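Local coordinates for protein putative oxidoreductase (Klebsiella pneumoniae subsp. pneumoniae MGH 78578, PDB 3E82) that probably works as a nucleotide-binding, NAD-linked oxidoreductase of the Gfo/Idh/MocA family, at residues 128-132 / 252-258; 142-146 / 245-250; 147-153 / 240-246. All coordinates share one frame; numbering follows the deposited sequence.

Interaction 1: 128-132 / 252-258; sequences RWDSD and KARADQQ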
ATOM      1  N   ARG B 128     -10.526 -19.543  -2.218  1.00 19.59           N
ATOM      2  CA  ARG B 128     -11.820 -18.864  -2.224  1.00 18.61           C
ATOM      3  C   ARG B 128     -12.678 -19.228  -1.019  1.00 19.12           C
ATOM      4  O   ARG B 128     -13.750 -18.654  -0.815  1.00 20.15           O
ATOM      5  CB  ARG B 128     -12.584 -19.216  -3.502  1.00 18.17           C
ATOM      6  CG  ARG B 128     -11.838 -18.851  -4.773  1.00 17.27           C
ATOM      7  CD  ARG B 128     -12.615 -19.257  -6.018  1.00 17.59           C
ATOM      8  NE  ARG B 128     -11.936 -18.776  -7.213  1.00 14.76           N
ATOM      9  CZ  ARG B 128     -12.481 -18.717  -8.424  1.00 17.83           C
ATOM     10  NH1 ARG B 128     -13.736 -19.114  -8.625  1.00 16.00           N
ATOM     11  NH2 ARG B 128     -11.765 -18.251  -9.442  1.00 14.57           N
ATOM     12  N   TRP B 129     -12.210 -20.180  -0.219  1.00 18.50           N
ATOM     13  CA  TRP B 129     -12.964 -20.607   0.952  1.00 19.41           C
ATOM     14  C   TRP B 129     -12.193 -20.439   2.256  1.00 19.90           C
ATOM     15  O   TRP B 129     -12.476 -21.111   3.243  1.00 20.43           O
ATOM     16  CB  TRP B 129     -13.396 -22.059   0.753  1.00 19.87           C
ATOM     17  CG  TRP B 129     -14.223 -22.185  -0.485  1.00 18.49           C
ATOM     18  CD1 TRP B 129     -15.569 -21.964  -0.600  1.00 19.28           C
ATOM     19  CD2 TRP B 129     -13.749 -22.460  -1.806  1.00 18.24           C
ATOM     20  NE1 TRP B 129     -15.958 -22.086  -1.912  1.00 18.03           N
ATOM     21  CE2 TRP B 129     -14.862 -22.388  -2.675  1.00 17.88           C
ATOM     22  CE3 TRP B 129     -12.490 -22.756  -2.343  1.00 17.56           C
ATOM     23  CZ2 TRP B 129     -14.754 -22.602  -4.053  1.00 17.04           C
ATOM     24  CZ3 TRP B 129     -12.383 -22.971  -3.719  1.00 17.95           C
ATOM     25  CH2 TRP B 129     -13.512 -22.891  -4.556  1.00 17.21           C
ATOM     26  N   ASP B 130     -11.213 -19.541   2.242  1.00 20.21           N
ATOM     27  CA  ASP B 130     -10.398 -19.250   3.414  1.00 20.06           C
ATOM     28  C   ASP B 130     -11.191 -18.417   4.422  1.00 19.32           C
ATOM     29  O   ASP B 130     -11.989 -17.562   4.039  1.00 18.87           O
ATOM     30  CB  ASP B 130      -9.137 -18.489   3.000  1.00 18.11           C
ATOM     31  CG  ASP B 130      -8.086 -19.392   2.369  1.00 20.74           C
ATOM     32  OD1 ASP B 130      -8.406 -20.560   2.070  1.00 22.52           O
ATOM     33  OD2 ASP B 130      -6.943 -18.932   2.172  1.00 20.17           O
ATOM     34  N   SER B 131     -10.957 -18.673   5.706  1.00 19.03           N
ATOM     35  CA  SER B 131     -11.649 -17.961   6.772  1.00 20.33           C
ATOM     36  C   SER B 131     -11.511 -16.439   6.630  1.00 20.29           C
ATOM     37  O   SER B 131     -12.509 -15.721   6.699  1.00 21.12           O
ATOM     38  CB  SER B 131     -11.129 -18.419   8.146  1.00 18.16           C
ATOM     39  OG  SER B 131      -9.741 -18.168   8.298  1.00 18.39           O
ATOM     40  N   ASP B 132     -10.291 -15.948   6.416  1.00 19.64           N
ATOM     41  CA  ASP B 132     -10.093 -14.504   6.271  1.00 19.64           C
ATOM     42  C   ASP B 132     -10.849 -13.927   5.080  1.00 19.56           C
ATOM     43  O   ASP B 132     -11.548 -12.924   5.217  1.00 20.31           O
ATOM     44  CB  ASP B 132      -8.599 -14.145   6.174  1.00 20.82           C
ATOM     45  CG  ASP B 132      -7.811 -15.088   5.274  1.00 22.53           C
ATOM     46  OD1 ASP B 132      -8.395 -15.686   4.342  1.00 20.83           O
ATOM     47  OD2 ASP B 132      -6.592 -15.211   5.501  1.00 21.13           O
ATOM     48  N   LYS B 252      -8.619  -7.661   9.031  1.00 20.23           N
ATOM     49  CA  LYS B 252      -8.493  -9.060   9.420  1.00 19.27           C
ATOM     50  C   LYS B 252      -6.990  -9.171   9.607  1.00 19.78           C
ATOM     51  O   LYS B 252      -6.224  -9.158   8.645  1.00 21.09           O
ATOM     52  CB  LYS B 252      -8.962 -10.014   8.316  1.00 18.21           C
ATOM     53  CG  LYS B 252      -8.799 -11.505   8.687  1.00 18.70           C
ATOM     54  CD  LYS B 252      -9.610 -11.872   9.938  1.00 18.91           C
ATOM     55  CE  LYS B 252      -9.621 -13.381  10.216  1.00 17.48           C
ATOM     56  NZ  LYS B 252      -8.241 -13.935  10.470  1.00 17.01           N
ATOM     57  N   ALA B 253      -6.569  -9.245  10.857  1.00 20.49           N
ATOM     58  CA  ALA B 253      -5.159  -9.307  11.186  1.00 22.79           C
ATOM     59  C   ALA B 253      -4.417 -10.543  10.699  1.00 23.68           C
ATOM     60  O   ALA B 253      -3.449 -10.440   9.939  1.00 23.26           O
ATOM     61  CB  ALA B 253      -4.992  -9.172  12.698  1.00 22.67           C
ATOM     62  N   ARG B 254      -4.888 -11.708  11.137  1.00 24.01           N
ATOM     63  CA  ARG B 254      -4.254 -12.987  10.839  1.00 25.59           C
ATOM     64  C   ARG B 254      -4.791 -13.733   9.612  1.00 25.20           C
ATOM     65  O   ARG B 254      -5.934 -13.553   9.206  1.00 25.86           O
ATOM     66  CB  ARG B 254      -4.364 -13.875  12.090  1.00 28.33           C
ATOM     67  CG  ARG B 254      -3.520 -15.145  12.071  1.00 35.53           C
ATOM     68  CD  ARG B 254      -3.732 -15.972  13.343  1.00 39.30           C
ATOM     69  NE  ARG B 254      -5.148 -16.263  13.546  1.00 44.03           N
ATOM     70  CZ  ARG B 254      -5.659 -16.863  14.618  1.00 47.49           C
ATOM     71  NH1 ARG B 254      -4.871 -17.252  15.614  1.00 49.77           N
ATOM     72  NH2 ARG B 254      -6.967 -17.066  14.698  1.00 48.38           N
ATOM     73  N   ALA B 255      -3.952 -14.583   9.028  1.00 25.19           N
ATOM     74  CA  ALA B 255      -4.338 -15.353   7.851  1.00 25.51           C
ATOM     75  C   ALA B 255      -5.007 -16.674   8.212  1.00 24.75           C
ATOM     76  O   ALA B 255      -4.880 -17.164   9.334  1.00 25.70           O
ATOM     77  CB  ALA B 255      -3.116 -15.624   6.984  1.00 24.85           C
ATOM     78  N   ASP B 256      -5.729 -17.234   7.247  1.00 22.79           N
ATOM     79  CA  ASP B 256      -6.402 -18.517   7.401  1.00 23.13           C
ATOM     80  C   ASP B 256      -5.339 -19.539   7.839  1.00 21.05           C
ATOM     81  O   ASP B 256      -4.179 -19.427   7.447  1.00 21.49           O
ATOM     82  CB  ASP B 256      -7.019 -18.913   6.050  1.00 21.27           C
ATOM     83  CG  ASP B 256      -7.514 -20.340   6.026  1.00 20.98           C
ATOM     84  OD1 ASP B 256      -8.724 -20.572   6.250  1.00 23.54           O
ATOM     85  OD2 ASP B 256      -6.679 -21.231   5.786  1.00 20.39           O
ATOM     86  N   GLN B 257      -5.728 -20.528   8.642  1.00 23.07           N
ATOM     87  CA  GLN B 257      -4.773 -21.529   9.134  1.00 24.61           C
ATOM     88  C   GLN B 257      -4.867 -22.929   8.516  1.00 24.82           C
ATOM     89  O   GLN B 257      -4.230 -23.861   9.013  1.00 23.28           O
ATOM     90  CB  GLN B 257      -4.894 -21.686  10.661  1.00 27.98           C
ATOM     91  CG  GLN B 257      -6.224 -22.300  11.115  1.00 33.17           C
ATOM     92  CD  GLN B 257      -6.163 -22.975  12.491  1.00 36.56           C
ATOM     93  OE1 GLN B 257      -7.198 -23.195  13.126  1.00 37.04           O
ATOM     94  NE2 GLN B 257      -4.956 -23.316  12.945  1.00 35.98           N
ATOM     95  N   GLN B 258      -5.646 -23.094   7.453  1.00 23.27           N
ATOM     96  CA  GLN B 258      -5.773 -24.418   6.850  1.00 25.23           C
ATOM     97  C   GLN B 258      -4.437 -24.982   6.398  1.00 25.51           C
ATOM     98  O   GLN B 258      -4.149 -26.156   6.632  1.00 24.17           O
ATOM     99  CB  GLN B 258      -6.732 -24.396   5.659  1.00 24.17           C
ATOM    100  CG  GLN B 258      -8.160 -24.107   6.033  1.00 24.59           C
ATOM    101  CD  GLN B 258      -9.050 -24.009   4.821  1.00 24.86           C
ATOM    102  OE1 GLN B 258      -9.259 -24.994   4.104  1.00 24.58           O
ATOM    103  NE2 GLN B 258      -9.570 -22.819   4.570  1.00 21.82           N
TER
HETATM  104  O   HOH W   1      -8.428 -20.565   9.287  1.00 30.06           O

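Interaction 2: 142-146 / 245-250; sequences QGTLG and GDKGSV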
ATOM      1  N   GLN B 142     -22.474  -7.513   3.354  1.00 28.27           N
ATOM      2  CA  GLN B 142     -23.425  -7.113   4.388  1.00 29.21           C
ATOM      3  C   GLN B 142     -23.803  -5.645   4.187  1.00 28.90           C
ATOM      4  O   GLN B 142     -24.856  -5.194   4.645  1.00 29.07           O
ATOM      5  CB  GLN B 142     -22.785  -7.241   5.772  1.00 31.15           C
ATOM      6  CG  GLN B 142     -23.073  -8.508   6.545  1.00 34.52           C
ATOM      7  CD  GLN B 142     -22.082  -8.698   7.693  1.00 38.15           C
ATOM      8  OE1 GLN B 142     -21.448  -7.738   8.161  1.00 38.65           O
ATOM      9  NE2 GLN B 142     -21.949  -9.936   8.155  1.00 40.68           N
ATOM     10  N   GLY B 143     -22.928  -4.906   3.512  1.00 26.66           N
ATOM     11  CA  GLY B 143     -23.161  -3.488   3.281  1.00 26.18           C
ATOM     12  C   GLY B 143     -22.610  -2.672   4.443  1.00 25.57           C
ATOM     13  O   GLY B 143     -22.739  -1.451   4.487  1.00 25.10           O
ATOM     14  N   THR B 144     -21.967  -3.360   5.380  1.00 24.54           N
ATOM     15  CA  THR B 144     -21.408  -2.729   6.566  1.00 24.96           C
ATOM     16  C   THR B 144     -20.403  -1.608   6.311  1.00 26.21           C
ATOM     17  O   THR B 144     -20.320  -0.656   7.094  1.00 26.77           O
ATOM     18  CB  THR B 144     -20.728  -3.777   7.461  1.00 26.03           C
ATOM     19  OG1 THR B 144     -21.631  -4.863   7.685  1.00 27.63           O
ATOM     20  CG2 THR B 144     -20.329  -3.161   8.801  1.00 27.45           C
ATOM     21  N   LEU B 145     -19.634  -1.712   5.232  1.00 23.57           N
ATOM     22  CA  LEU B 145     -18.635  -0.696   4.937  1.00 22.61           C
ATOM     23  C   LEU B 145     -19.142   0.345   3.950  1.00 22.78           C
ATOM     24  O   LEU B 145     -18.409   1.268   3.594  1.00 23.00           O
ATOM     25  CB  LEU B 145     -17.373  -1.348   4.356  1.00 21.37           C
ATOM     26  CG  LEU B 145     -16.800  -2.562   5.088  1.00 21.68           C
ATOM     27  CD1 LEU B 145     -15.599  -3.100   4.322  1.00 20.82           C
ATOM     28  CD2 LEU B 145     -16.412  -2.173   6.507  1.00 20.58           C
ATOM     29  N   GLY B 146     -20.394   0.213   3.528  1.00 22.73           N
ATOM     30  CA  GLY B 146     -20.921   1.135   2.538  1.00 22.43           C
ATOM     31  C   GLY B 146     -20.232   0.720   1.248  1.00 22.77           C
ATOM     32  O   GLY B 146     -19.893  -0.453   1.099  1.00 23.62           O
ATOM     33  N   GLY B 245     -14.346   1.569   3.314  1.00 18.92           N
ATOM     34  CA  GLY B 245     -15.512   1.939   2.537  1.00 17.76           C
ATOM     35  C   GLY B 245     -15.963   3.306   3.023  1.00 19.48           C
ATOM     36  O   GLY B 245     -15.396   3.828   3.979  1.00 18.16           O
ATOM     37  N   ASP B 246     -16.973   3.896   2.393  1.00 21.78           N
ATOM     38  CA  ASP B 246     -17.416   5.217   2.830  1.00 23.32           C
ATOM     39  C   ASP B 246     -18.277   5.206   4.093  1.00 24.65           C
ATOM     40  O   ASP B 246     -18.709   6.258   4.553  1.00 24.51           O
ATOM     41  CB  ASP B 246     -18.151   5.947   1.704  1.00 26.24           C
ATOM     42  CG  ASP B 246     -19.286   5.138   1.119  1.00 28.95           C
ATOM     43  OD1 ASP B 246     -19.815   4.251   1.817  1.00 29.72           O
ATOM     44  OD2 ASP B 246     -19.659   5.403  -0.045  1.00 32.74           O
ATOM     45  N   LYS B 247     -18.513   4.024   4.653  1.00 24.73           N
ATOM     46  CA  LYS B 247     -19.301   3.895   5.875  1.00 27.60           C
ATOM     47  C   LYS B 247     -18.478   3.292   7.008  1.00 26.12           C
ATOM     48  O   LYS B 247     -18.866   3.361   8.174  1.00 27.44           O
ATOM     49  CB  LYS B 247     -20.538   3.027   5.629  1.00 30.64           C
ATOM     50  CG  LYS B 247     -21.801   3.822   5.311  1.00 33.48           C
ATOM     51  CD  LYS B 247     -22.900   2.938   4.726  1.00 38.96           C
ATOM     52  CE  LYS B 247     -23.236   1.726   5.605  1.00 41.33           C
ATOM     53  NZ  LYS B 247     -23.938   2.076   6.877  1.00 44.15           N
ATOM     54  N   GLY B 248     -17.339   2.704   6.669  1.00 23.79           N
ATOM     55  CA  GLY B 248     -16.509   2.103   7.693  1.00 22.72           C
ATOM     56  C   GLY B 248     -15.357   1.294   7.138  1.00 23.60           C
ATOM     57  O   GLY B 248     -15.134   1.255   5.921  1.00 21.44           O
ATOM     58  N   SER B 249     -14.630   0.641   8.043  1.00 22.00           N
ATOM     59  CA  SER B 249     -13.471  -0.168   7.683  1.00 22.74           C
ATOM     60  C   SER B 249     -13.496  -1.507   8.400  1.00 23.30           C
ATOM     61  O   SER B 249     -14.200  -1.686   9.397  1.00 22.01           O
ATOM     62  CB  SER B 249     -12.170   0.549   8.077  1.00 21.20           C
ATOM     63  OG  SER B 249     -12.050   1.812   7.455  1.00 23.80           O
ATOM     64  N   VAL B 250     -12.713  -2.446   7.885  1.00 21.61           N
ATOM     65  CA  VAL B 250     -12.605  -3.757   8.491  1.00 20.87           C
ATOM     66  C   VAL B 250     -11.193  -4.275   8.276  1.00 21.73           C
ATOM     67  O   VAL B 250     -10.627  -4.176   7.184  1.00 20.69           O
ATOM     68  CB  VAL B 250     -13.632  -4.760   7.901  1.00 22.00           C
ATOM     69  CG1 VAL B 250     -13.372  -4.971   6.424  1.00 21.84           C
ATOM     70  CG2 VAL B 250     -13.555  -6.084   8.654  1.00 22.04           C
TER

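Interaction 3: 147-153 / 240-246; sequences AVKHFES and RFTVHGD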
ATOM      1  N   ALA B 147     -20.005   1.652   0.326  1.00 22.26           N
ATOM      2  CA  ALA B 147     -19.322   1.320  -0.925  1.00 20.94           C
ATOM      3  C   ALA B 147     -17.822   1.167  -0.676  1.00 20.47           C
ATOM      4  O   ALA B 147     -17.193   2.046  -0.076  1.00 20.54           O
ATOM      5  CB  ALA B 147     -19.568   2.410  -1.969  1.00 20.01           C
ATOM      6  N   VAL B 148     -17.251   0.051  -1.128  1.00 17.88           N
ATOM      7  CA  VAL B 148     -15.816  -0.193  -0.954  1.00 18.32           C
ATOM      8  C   VAL B 148     -15.001   0.768  -1.824  1.00 17.48           C
ATOM      9  O   VAL B 148     -15.307   0.964  -3.000  1.00 17.00           O
ATOM     10  CB  VAL B 148     -15.442  -1.653  -1.316  1.00 19.31           C
ATOM     11  CG1 VAL B 148     -13.922  -1.823  -1.317  1.00 17.46           C
ATOM     12  CG2 VAL B 148     -16.069  -2.608  -0.311  1.00 20.62           C
ATOM     13  N   LYS B 149     -13.961   1.360  -1.239  1.00 15.48           N
ATOM     14  CA  LYS B 149     -13.126   2.314  -1.955  1.00 16.78           C
ATOM     15  C   LYS B 149     -11.650   1.923  -1.980  1.00 16.47           C
ATOM     16  O   LYS B 149     -10.918   2.292  -2.905  1.00 14.02           O
ATOM     17  CB  LYS B 149     -13.296   3.717  -1.341  1.00 17.82           C
ATOM     18  CG  LYS B 149     -14.692   4.311  -1.571  1.00 20.37           C
ATOM     19  CD  LYS B 149     -14.980   4.377  -3.064  1.00 25.04           C
ATOM     20  CE  LYS B 149     -16.469   4.466  -3.373  1.00 28.15           C
ATOM     21  NZ  LYS B 149     -17.061   5.747  -2.938  1.00 28.04           N
ATOM     22  N   HIS B 150     -11.231   1.164  -0.970  1.00 16.51           N
ATOM     23  CA  HIS B 150      -9.846   0.725  -0.833  1.00 17.95           C
ATOM     24  C   HIS B 150      -9.804  -0.688  -0.238  1.00 18.62           C
ATOM     25  O   HIS B 150     -10.136  -0.898   0.933  1.00 18.91           O
ATOM     26  CB  HIS B 150      -9.087   1.723   0.066  1.00 18.92           C
ATOM     27  CG  HIS B 150      -7.658   1.353   0.341  1.00 17.99           C
ATOM     28  ND1 HIS B 150      -6.609   2.211   0.089  1.00 18.16           N
ATOM     29  CD2 HIS B 150      -7.109   0.239   0.881  1.00 17.59           C
ATOM     30  CE1 HIS B 150      -5.476   1.642   0.462  1.00 18.73           C
ATOM     31  NE2 HIS B 150      -5.751   0.444   0.946  1.00 19.71           N
ATOM     32  N   PHE B 151      -9.398  -1.649  -1.065  1.00 18.14           N
ATOM     33  CA  PHE B 151      -9.300  -3.057  -0.679  1.00 16.25           C
ATOM     34  C   PHE B 151      -7.820  -3.440  -0.705  1.00 16.67           C
ATOM     35  O   PHE B 151      -7.166  -3.365  -1.750  1.00 16.28           O
ATOM     36  CB  PHE B 151     -10.090  -3.913  -1.674  1.00 17.08           C
ATOM     37  CG  PHE B 151     -10.068  -5.395  -1.379  1.00 18.92           C
ATOM     38  CD1 PHE B 151     -11.060  -5.981  -0.594  1.00 17.70           C
ATOM     39  CD2 PHE B 151      -9.090  -6.212  -1.934  1.00 15.48           C
ATOM     40  CE1 PHE B 151     -11.077  -7.355  -0.378  1.00 17.65           C
ATOM     41  CE2 PHE B 151      -9.101  -7.588  -1.722  1.00 15.53           C
ATOM     42  CZ  PHE B 151     -10.092  -8.158  -0.948  1.00 14.89           C
ATOM     43  N   GLU B 152      -7.291  -3.837   0.448  1.00 16.87           N
ATOM     44  CA  GLU B 152      -5.882  -4.195   0.552  1.00 16.91           C
ATOM     45  C   GLU B 152      -5.706  -5.615   1.087  1.00 17.66           C
ATOM     46  O   GLU B 152      -6.245  -5.967   2.145  1.00 16.61           O
ATOM     47  CB  GLU B 152      -5.163  -3.192   1.459  1.00 18.18           C
ATOM     48  CG  GLU B 152      -3.659  -3.283   1.392  1.00 19.13           C
ATOM     49  CD  GLU B 152      -2.982  -2.094   2.027  1.00 20.29           C
ATOM     50  OE1 GLU B 152      -3.618  -1.020   2.109  1.00 19.68           O
ATOM     51  OE2 GLU B 152      -1.805  -2.237   2.423  1.00 18.85           O
ATOM     52  N   SER B 153      -4.936  -6.413   0.349  1.00 17.54           N
ATOM     53  CA  SER B 153      -4.679  -7.811   0.684  1.00 18.87           C
ATOM     54  C   SER B 153      -3.178  -8.073   0.725  1.00 20.00           C
ATOM     55  O   SER B 153      -2.451  -7.737  -0.221  1.00 21.45           O
ATOM     56  CB  SER B 153      -5.353  -8.714  -0.361  1.00 17.68           C
ATOM     57  OG  SER B 153      -5.115 -10.082  -0.107  1.00 17.87           O
ATOM     58  N   ARG B 240      -3.657  -9.119   7.180  1.00 20.51           N
ATOM     59  CA  ARG B 240      -3.999  -9.975   6.056  1.00 18.80           C
ATOM     60  C   ARG B 240      -4.862  -9.215   5.063  1.00 17.92           C
ATOM     61  O   ARG B 240      -4.630  -9.277   3.858  1.00 17.32           O
ATOM     62  CB  ARG B 240      -4.764 -11.207   6.550  1.00 19.88           C
ATOM     63  CG  ARG B 240      -5.272 -12.102   5.427  1.00 18.57           C
ATOM     64  CD  ARG B 240      -4.132 -12.700   4.621  1.00 17.54           C
ATOM     65  NE  ARG B 240      -4.635 -13.475   3.489  1.00 19.38           N
ATOM     66  CZ  ARG B 240      -4.992 -12.952   2.318  1.00 20.20           C
ATOM     67  NH1 ARG B 240      -4.898 -11.643   2.111  1.00 17.32           N
ATOM     68  NH2 ARG B 240      -5.461 -13.742   1.358  1.00 19.68           N
ATOM     69  N   PHE B 241      -5.871  -8.523   5.590  1.00 17.95           N
ATOM     70  CA  PHE B 241      -6.808  -7.728   4.798  1.00 16.93           C
ATOM     71  C   PHE B 241      -7.090  -6.407   5.506  1.00 17.81           C
ATOM     72  O   PHE B 241      -7.182  -6.355   6.733  1.00 18.90           O
ATOM     73  CB  PHE B 241      -8.155  -8.443   4.632  1.00 16.90           C
ATOM     74  CG  PHE B 241      -8.148  -9.577   3.637  1.00 17.67           C
ATOM     75  CD1 PHE B 241      -8.081  -9.324   2.269  1.00 17.62           C
ATOM     76  CD2 PHE B 241      -8.261 -10.895   4.071  1.00 19.24           C
ATOM     77  CE1 PHE B 241      -8.133 -10.373   1.340  1.00 17.86           C
ATOM     78  CE2 PHE B 241      -8.314 -11.955   3.153  1.00 18.38           C
ATOM     79  CZ  PHE B 241      -8.250 -11.688   1.783  1.00 18.18           C
ATOM     80  N   THR B 242      -7.243  -5.354   4.715  1.00 17.85           N
ATOM     81  CA  THR B 242      -7.575  -4.021   5.204  1.00 16.51           C
ATOM     82  C   THR B 242      -8.516  -3.471   4.136  1.00 17.39           C
ATOM     83  O   THR B 242      -8.124  -3.330   2.981  1.00 16.92           O
ATOM     84  CB  THR B 242      -6.333  -3.103   5.305  1.00 17.57           C
ATOM     85  OG1 THR B 242      -5.433  -3.617   6.295  1.00 16.98           O
ATOM     86  CG2 THR B 242      -6.754  -1.690   5.691  1.00 16.82           C
ATOM     87  N   VAL B 243      -9.758  -3.185   4.515  1.00 17.18           N
ATOM     88  CA  VAL B 243     -10.737  -2.675   3.557  1.00 18.12           C
ATOM     89  C   VAL B 243     -11.452  -1.446   4.085  1.00 18.39           C
ATOM     90  O   VAL B 243     -12.013  -1.473   5.181  1.00 18.66           O
ATOM     91  CB  VAL B 243     -11.793  -3.751   3.216  1.00 16.60           C
ATOM     92  CG1 VAL B 243     -12.734  -3.245   2.121  1.00 16.81           C
ATOM     93  CG2 VAL B 243     -11.098  -5.029   2.774  1.00 18.65           C
ATOM     94  N   HIS B 244     -11.426  -0.370   3.300  1.00 17.58           N
ATOM     95  CA  HIS B 244     -12.071   0.878   3.688  1.00 17.13           C
ATOM     96  C   HIS B 244     -13.204   1.214   2.739  1.00 18.56           C
ATOM     97  O   HIS B 244     -13.046   1.153   1.516  1.00 19.83           O
ATOM     98  CB  HIS B 244     -11.065   2.037   3.673  1.00 17.78           C
ATOM     99  CG  HIS B 244      -9.805   1.760   4.433  1.00 17.24           C
ATOM    100  ND1 HIS B 244      -9.792   1.498   5.786  1.00 15.94           N
ATOM    101  CD2 HIS B 244      -8.517   1.700   4.023  1.00 15.95           C
ATOM    102  CE1 HIS B 244      -8.548   1.285   6.177  1.00 16.57           C
ATOM    103  NE2 HIS B 244      -7.755   1.402   5.127  1.00 16.57           N
ATOM    104  N   GLY B 245     -14.346   1.569   3.314  1.00 18.92           N
ATOM    105  CA  GLY B 245     -15.512   1.939   2.537  1.00 17.76           C
ATOM    106  C   GLY B 245     -15.963   3.306   3.023  1.00 19.48           C
ATOM    107  O   GLY B 245     -15.396   3.828   3.979  1.00 18.16           O
ATOM    108  N   ASP B 246     -16.973   3.896   2.393  1.00 21.78           N
ATOM    109  CA  ASP B 246     -17.416   5.217   2.830  1.00 23.32           C
ATOM    110  C   ASP B 246     -18.277   5.206   4.093  1.00 24.65           C
ATOM    111  O   ASP B 246     -18.709   6.258   4.553  1.00 24.51           O
ATOM    112  CB  ASP B 246     -18.151   5.947   1.704  1.00 26.24           C
ATOM    113  CG  ASP B 246     -19.286   5.138   1.119  1.00 28.95           C
ATOM    114  OD1 ASP B 246     -19.815   4.251   1.817  1.00 29.72           O
ATOM    115  OD2 ASP B 246     -19.659   5.403  -0.045  1.00 32.74           O
TER

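Interaction 1: 128-132 / 252-258
The carboxylates of Asp130 and Asp256 are stacked, their planes 14° apart and Asp130 CG 3.8 Å from Asp256 CG. Two like charges come close here, with Asp130 OD1 4.2 Å from Asp256 OD2; the cost is probably eased by Arg127, which forms a salt bridge with Asp130, and by the N-H groups around Asp256. With CG anti to the backbone N (chi1 169°), Asp256 carries its carboxylate to the start of helix 131-142. Two donors grip Asp256 OD1 from the same face of its plane: Ser131 N on the anti side (3.0 Å, nearly straight at 170°) and Gln258 NE2 on the syn side (2.9 Å). Gln258 OE1 accepts from Gln299 N, so both ends of that amide are held. Asp256 OD2 takes Gln258 N from above the plane at 2.7 Å, which defines an Asx turn. Asp130, at the N-cap position, makes no capping bond; the amide of Ser131 is instead satisfied by Asp256. In return Asp256 N donates to Asp132 OD2 at 2.8 Å, again from above the carboxylate plane. Lys252 CG packs on Asp132 CB at 3.7 Å, and a water joins Ser131 OG, which also bonds Asp276, to Gln257 N. The contact ties the start of helix 131-142 to the connection between strand 248-252 and helix 258-263, while Trp129 rests on helix 300-310 and Phe241 of strand 241-245 touches both Asp132 and Lys252.

Interaction 2: 142-146 / 245-250
Leu145 and Val250 cross at about a right angle, with Leu145 CD1 against Val250 CG1 at 3.6 Å. The two methyls of the leucine do different work: CD1 meets the valine side chain, whereas CD2 lies on the strand backbone, 3.5 Å from Ser249 C. This split follows from the torsions, since CG beside the backbone N (chi1 -48°) followed by an extended chi2 carries the fork along the strand and away from the hairpin turn.

Lys247, in the hairpin turn, lays its chain across the loop at Gly143 and Gly146. Its CD sits 3.5 Å from Gly146 CA, and the bend at chi3 (54°) brings CE to 3.4 Å from Gly143 O, so the aliphatic chain does the touching. Asp246 approaches the same glycine by its carboxylate: OD1, which is hydrogen-bonded to Ala147 N, stands 3.4 Å from Gly146 CA.

Between these side chains the carbonyl of Leu145 is the polar anchor. Lys247 N donates to Leu145 O (3.0 Å, 149°) from well above the carbonyl plane, and Gly245 CA makes a CA-H...O contact with the same oxygen at 3.2 Å. Each partner is itself a tight turn: Gly143, which closes a Schellman motif at the end of helix 131-142, also opens the type I beta turn to Gly146, and Gly245 N bonds Gly248 O at 2.7 Å across the hairpin.

In the fold, the loop that leaves helix 131-142 for strand 148-156 is thereby seated against the hairpin joining strands 241-245 and 248-252. Val139 of that helix touches Leu145 while Ile136 touches Val250; Val243 and Ile282 of the neighbouring strands also pack against Val250. Leu233 and Val234 of the second subunit pack on Asp246 and Ser249.

Interaction 3: 147-153 / 240-246
Strands 148-153 and 241-245 run antiparallel, their axes 4.6 Å apart at closest approach and their directions 164° apart. His150 with His244 and Glu152 with Thr242 are hydrogen-bonded pairs; Phe151 with Val243 and Ser153 with Phe241 are non-hydrogen-bonded pairs. The register shifts by one between Val148, paired with Gly245, and His150, where a classic beta bulge sets two residues against His244: Lys149 N (2.9 Å) and His150 N (3.1 Å) both donate to His244 O in its carbonyl plane. At the strand end Ala147 and Asp246 exchange two bonds, Ala147 N to Asp246 OD1 and Asp246 N to Ala147 O. A long salt bridge spans 3.9 Å from Lys149 NZ to Asp246 OD2; the lysine also bonds Leu205 O of the second subunit.

His150 and His244 project side by side from one face, rings oblique at 57°, with CD2 of His244 over a face of the His150 ring, 3.7 Å from His150 CD2. His150 NE2 donates in its ring plane to the anti lone pair of Glu152 OE1 at 2.8 Å, and its ND1 bonds Trp214 NE1 of the second subunit, so both ring nitrogens are held. His244 ND1 is hydrogen-bonded to Ser249 OG, and Glu152 OE2 to His154.

From the opposite face rise Phe151 and Phe241, also side by side and oblique, while Val243 CG2 lies 3.5 Å from Phe151 CD1. Arg240, bent at chi2 (64°), sets its guanidinium centre over Phe241 CE2, with NH1 toward the ring's rim, and donates edgewise through NH1 to Ser153 OG at 2.7 Å.

Helices 131-142 and 176-192 cover the phenylalanine face, and the second subunit meets the histidine face. This is the open mixed sheet of the Gfo/Idh/MocA C-terminal alpha/beta domain, layered between helices and a partner subunit.

The three contacts follow helix 131-142 and the strand after it. Interaction 1 holds the helix start, interaction 2 the loop at its end, and interaction 3 the strand. Interactions 1 and 2 are partly buried, interaction 3 buried; the second subunit touches interactions 2 and 3 but not 1. Their second segments are consecutive: strand 241-245, its hairpin, strand 248-252 and the exit loop, with Gly245 and Asp246 shared by interactions 2 and 3. Carboxylates that accept backbone amides dominate interaction 1; interaction 2 combines one backbone bond with apolar packing; interaction 3 is antiparallel sheet pairing interrupted by a beta bulge. Probable bonds from Val250 N to Val243 O and Lys252 N to Phe241 O join strand 248-252 to the same sheet.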